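Local coordinates for protein purine nucleosidase, (IunH-1) (PDB 3T8J) that is a purine nucleosidase of the IunH family and carries a bound sodium ion at a buried acidic site, at residues D7-A11 against E12-L16; A104-D107 against L108-Y112. All blocks are in the same frame, centred on the assembly; numbering follows the deposited sequence.

Contact 1 (D7-A11 against E12-L16); sequences DCDTA and EDDVL. With NA (sodium ion), chain B.
Two first torsions bring the carboxylates of Asp9 and Asp14 to one metal. In Asp9, chi1 of 57° sets CG between the backbone N and the carbonyl carbon; in Asp14, chi1 of -56° leaves CG anti to the carbonyl carbon and beside the backbone N, with the side chain directed toward 7-11. Each side chain gives one oxygen to the sodium ion, which lies 2.3 Å from Asp9 OD2 and 2.3 Å from Asp14 OD1. The two carboxylate planes are 89° apart. Ile121 O, Ser122 OG and a water complete the five ligands found. The water oxygen also lies 2.8 Å from Asp14 OD2, in hydrogen-bonding geometry.

Ala11 N donates to Asp14 OD2 at 2.9 Å, meeting it from above the carboxylate plane. One oxygen is thus on the metal and the other gripped by a backbone N-H, which should restrict rotation of the carboxylate. The site sits where strand 3-8 passes into helix 12-23 in a beta-alpha-beta unit, at the aspartate-rich segment DCDTAEDD, which matches the DTDxxxDD signature of this family with Cys8 in place of its threonine. Ala11 occupies the N-cap position, and its O accepts a nearly straight bond from Val15 N at 3.1 Å, plus a weak one from Asp14 N.

Cys8 SG packs 3.9 Å from Asp14 CB. Thr10 turns its methyl CG2 to Val15 CG2, 3.9 Å away, the two side chains crossing at about a right angle. Glu12 bends at chi2, its OE2 accepting from Asp13 N at 2.9 Å, while OE1 bonds His79. Asp9 OD1, the oxygen not on the metal, accepts from Asn37 N.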
loop_
_atom_site.group_PDB
_atom_site.type_symbol
_atom_site.label_atom_id
_atom_site.label_comp_id
_atom_site.label_asym_id
_atom_site.label_seq_id
_atom_site.Cartn_x
_atom_site.Cartn_y
_atom_site.Cartn_z
ATOM N N ASP A 7 -26.142 18.293 1.267
ATOM C CA ASP A 7 -25.547 17.453 0.220
ATOM C C ASP A 7 -25.995 16.015 0.442
ATOM O O ASP A 7 -25.714 15.424 1.484
ATOM C CB ASP A 7 -24.017 17.602 0.255
ATOM C CG ASP A 7 -23.319 16.928 -0.933
ATOM O OD1 ASP A 7 -23.425 17.390 -2.100
ATOM O OD2 ASP A 7 -22.645 15.882 -0.708
ATOM N N CYS A 8 -26.709 15.488 -0.558
ATOM C CA CYS A 8 -27.521 14.262 -0.453
ATOM C C CYS A 8 -27.208 13.204 -1.527
ATOM O O CYS A 8 -27.237 13.494 -2.730
ATOM C CB CYS A 8 -29.006 14.620 -0.619
ATOM S SG CYS A 8 -29.650 15.705 0.634
ATOM N N ASP A 9 -26.978 11.956 -1.082
ATOM C CA ASP A 9 -27.081 10.751 -1.928
ATOM C C ASP A 9 -28.454 10.154 -1.634
ATOM O O ASP A 9 -28.597 9.171 -0.931
ATOM C CB ASP A 9 -25.921 9.740 -1.733
ATOM C CG ASP A 9 -25.731 9.231 -0.287
ATOM O OD1 ASP A 9 -25.228 8.092 -0.125
ATOM O OD2 ASP A 9 -25.998 9.958 0.709
ATOM N N THR A 10 -29.467 10.847 -2.133
ATOM C CA THR A 10 -30.768 10.934 -1.453
ATOM C C THR A 10 -31.480 9.610 -1.203
ATOM O O THR A 10 -31.942 8.963 -2.146
ATOM C CB THR A 10 -31.744 11.797 -2.278
ATOM O OG1 THR A 10 -31.053 12.901 -2.911
ATOM C CG2 THR A 10 -32.888 12.307 -1.387
ATOM N N ALA A 11 -31.579 9.230 0.067
ATOM C CA ALA A 11 -32.389 8.103 0.522
ATOM C C ALA A 11 -33.228 8.598 1.733
ATOM O O ALA A 11 -33.327 9.820 1.992
ATOM C CB ALA A 11 -31.475 6.906 0.877
ATOM N N GLU A 12 -33.844 7.687 2.477
ATOM C CA GLU A 12 -34.794 8.067 3.527
ATOM C C GLU A 12 -34.289 9.105 4.547
ATOM O O GLU A 12 -34.964 10.096 4.812
ATOM C CB GLU A 12 -35.363 6.814 4.220
ATOM C CG GLU A 12 -34.404 6.044 5.186
ATOM C CD GLU A 12 -33.108 5.557 4.549
ATOM O OE1 GLU A 12 -33.181 4.549 3.789
ATOM O OE2 GLU A 12 -32.030 6.166 4.812
ATOM N N ASP A 13 -33.086 8.902 5.063
ATOM C CA ASP A 13 -32.608 9.763 6.143
ATOM C C ASP A 13 -32.150 11.120 5.602
ATOM O O ASP A 13 -32.084 12.101 6.376
ATOM C CB ASP A 13 -31.491 9.086 6.959
ATOM C CG ASP A 13 -31.673 9.248 8.468
ATOM O OD1 ASP A 13 -32.819 9.173 8.974
ATOM O OD2 ASP A 13 -30.668 9.408 9.178
ATOM N N ASP A 14 -31.849 11.214 4.301
ATOM C CA ASP A 14 -31.562 12.520 3.657
ATOM C C ASP A 14 -32.851 13.336 3.566
ATOM O O ASP A 14 -32.868 14.526 3.827
ATOM C CB ASP A 14 -30.981 12.353 2.232
ATOM C CG ASP A 14 -29.732 11.502 2.181
ATOM O OD1 ASP A 14 -28.621 12.099 2.165
ATOM O OD2 ASP A 14 -29.840 10.237 2.155
ATOM N N VAL A 15 -33.933 12.689 3.103
ATOM C CA VAL A 15 -35.247 13.338 3.066
ATOM C C VAL A 15 -35.653 13.836 4.450
ATOM O O VAL A 15 -36.047 15.014 4.618
ATOM C CB VAL A 15 -36.337 12.406 2.490
ATOM C CG1 VAL A 15 -37.756 13.081 2.611
ATOM C CG2 VAL A 15 -35.999 12.091 1.028
ATOM N N LEU A 16 -35.518 12.988 5.469
ATOM C CA LEU A 16 -35.894 13.425 6.816
ATOM C C LEU A 16 -35.008 14.564 7.350
ATOM O O LEU A 16 -35.493 15.445 8.044
ATOM C CB LEU A 16 -35.904 12.251 7.792
ATOM C CG LEU A 16 -36.798 12.453 9.012
ATOM C CD1 LEU A 16 -38.278 12.291 8.631
ATOM C CD2 LEU A 16 -36.440 11.483 10.132
HETATM NA NA NA B . -26.585 11.124 2.579
HETATM O O HOH W 1 -27.619 9.201 3.462
#

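Contact 2 (A104-D107 against L108-Y112)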
loop_
_atom_site.group_PDB
_atom_site.type_symbol
_atom_site.label_atom_id
_atom_site.label_comp_id
_atom_site.label_asym_id
_atom_site.label_seq_id
_atom_site.Cartn_x
_atom_site.Cartn_y
_atom_site.Cartn_z
ATOM N N ALA A 104 -22.004 25.539 -7.951
ATOM C CA ALA A 104 -23.027 26.141 -7.097
ATOM C C ALA A 104 -22.526 26.375 -5.671
ATOM O O ALA A 104 -22.806 27.404 -5.063
ATOM C CB ALA A 104 -24.300 25.278 -7.081
ATOM N N ILE A 105 -21.783 25.421 -5.131
ATOM C CA ILE A 105 -21.186 25.573 -3.778
ATOM C C ILE A 105 -20.266 26.794 -3.723
ATOM O O ILE A 105 -20.349 27.574 -2.781
ATOM C CB ILE A 105 -20.443 24.286 -3.347
ATOM C CG1 ILE A 105 -21.433 23.134 -3.143
ATOM C CG2 ILE A 105 -19.615 24.522 -2.053
ATOM C CD1 ILE A 105 -20.768 21.739 -3.145
ATOM N N ILE A 106 -19.435 26.975 -4.751
ATOM C CA ILE A 106 -18.546 28.149 -4.792
ATOM C C ILE A 106 -19.361 29.453 -4.841
ATOM O O ILE A 106 -19.091 30.400 -4.075
ATOM C CB ILE A 106 -17.572 28.040 -5.974
ATOM C CG1 ILE A 106 -16.572 26.905 -5.759
ATOM C CG2 ILE A 106 -16.802 29.363 -6.175
ATOM C CD1 ILE A 106 -15.843 26.480 -7.034
ATOM N N ASP A 107 -20.377 29.511 -5.704
ATOM C CA ASP A 107 -21.211 30.708 -5.821
ATOM C C ASP A 107 -21.906 31.049 -4.497
ATOM O O ASP A 107 -21.965 32.211 -4.091
ATOM C CB ASP A 107 -22.245 30.509 -6.929
ATOM C CG ASP A 107 -21.647 30.636 -8.335
ATOM O OD1 ASP A 107 -20.523 31.159 -8.479
ATOM O OD2 ASP A 107 -22.340 30.246 -9.311
ATOM N N LEU A 108 -22.451 30.031 -3.839
ATOM C CA LEU A 108 -23.194 30.187 -2.585
ATOM C C LEU A 108 -22.261 30.560 -1.413
ATOM O O LEU A 108 -22.639 31.341 -0.529
ATOM C CB LEU A 108 -24.042 28.938 -2.309
ATOM C CG LEU A 108 -25.239 28.840 -3.245
ATOM C CD1 LEU A 108 -25.764 27.390 -3.264
ATOM C CD2 LEU A 108 -26.319 29.847 -2.896
ATOM N N ALA A 109 -21.047 30.024 -1.425
ATOM C CA ALA A 109 -20.037 30.380 -0.427
ATOM C C ALA A 109 -19.677 31.852 -0.546
ATOM O O ALA A 109 -19.418 32.518 0.454
ATOM C CB ALA A 109 -18.788 29.475 -0.581
ATOM N N ASN A 110 -19.667 32.382 -1.761
ATOM C CA ASN A 110 -19.464 33.816 -1.946
ATOM C C ASN A 110 -20.673 34.622 -1.503
ATOM O O ASN A 110 -20.523 35.636 -0.804
ATOM C CB ASN A 110 -19.119 34.105 -3.400
ATOM C CG ASN A 110 -17.649 33.853 -3.717
ATOM O OD1 ASN A 110 -16.773 34.379 -3.027
ATOM N ND2 ASN A 110 -17.376 33.168 -4.817
ATOM N N GLU A 111 -21.876 34.199 -1.900
ATOM C CA GLU A 111 -23.097 34.950 -1.567
ATOM C C GLU A 111 -23.330 35.033 -0.055
ATOM O O GLU A 111 -23.750 36.099 0.462
ATOM C CB GLU A 111 -24.306 34.312 -2.261
ATOM C CG GLU A 111 -25.616 34.989 -1.887
ATOM C CD GLU A 111 -26.845 34.502 -2.655
ATOM O OE1 GLU A 111 -26.769 33.484 -3.387
ATOM O OE2 GLU A 111 -27.921 35.145 -2.501
ATOM N N TYR A 112 -23.016 33.943 0.652
ATOM C CA TYR A 112 -23.202 33.819 2.106
ATOM C C TYR A 112 -21.872 33.680 2.869
ATOM O O TYR A 112 -21.815 33.032 3.919
ATOM C CB TYR A 112 -24.131 32.630 2.417
ATOM C CG TYR A 112 -25.512 32.758 1.814
ATOM C CD1 TYR A 112 -26.496 33.502 2.454
ATOM C CD2 TYR A 112 -25.830 32.147 0.606
ATOM C CE1 TYR A 112 -27.770 33.619 1.902
ATOM C CE2 TYR A 112 -27.095 32.273 0.050
ATOM C CZ TYR A 112 -28.050 33.004 0.704
ATOM O OH TYR A 112 -29.320 33.123 0.150
HETATM O O HOH W 2 -18.658 32.613 -7.482
#
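Four successive i to i+4 backbone bonds, from Leu108 N to Ala104 O through to Glu111 N to Asp107 O, have N-H...O angles of 153° to 160° and define regular alpha-helix. This is the C-terminal part of helix 101-111, which packs beside the central sheet; Tyr112 is the first residue to leave helical geometry, with phi -115°. Leu108 folds back along the preceding turn, its CG 3.4 Å from Ala104 O, and also touches Ile5 and Val29 on two strands of the sheet. Ala109 sets its CB 3.3 Å from Ile105 O; both residues face neighbouring helices, Ile105 meeting Ala130 and Ala109 meeting Ile137.

Ile106, which also touches Leu133, runs beside Asn110 in the same direction, with Ile106 CG2 4.1 Å from Asn110 ND2, while Asn110 OD1 accepts from Lys140. At the helix end, Glu111 CG lies 3.6 Å above one face of the Tyr112 ring, offset toward the rim, and Leu108 CD2 meets the ring's edge in plane. One water joins the polar side chains of successive turns, donating to Asp107 OD1 at 2.6 Å and accepting from Asn110 ND2 at 3.0 Å.

Overall arrangement
Both contacts are local, but they differ in depth. The centre of contact 1 is about 7 Å, and that of contact 2 about 20 Å, from the centre of the chain; all touching residues of contact 1 are buried, whereas three of the eight in contact 2 are exposed. Their chemistry follows: in 7-16 the buried acids are met by a metal, backbone N-H groups and side chains from elsewhere in the chain, whereas in 104-112 a water links exposed polar side chains of a helix. The contact centres are 22 Å apart and the contacts do not touch. Strand 3-8 nevertheless relates them, since it leads into the sodium site and, through Ile5, meets Ile105 and Leu108.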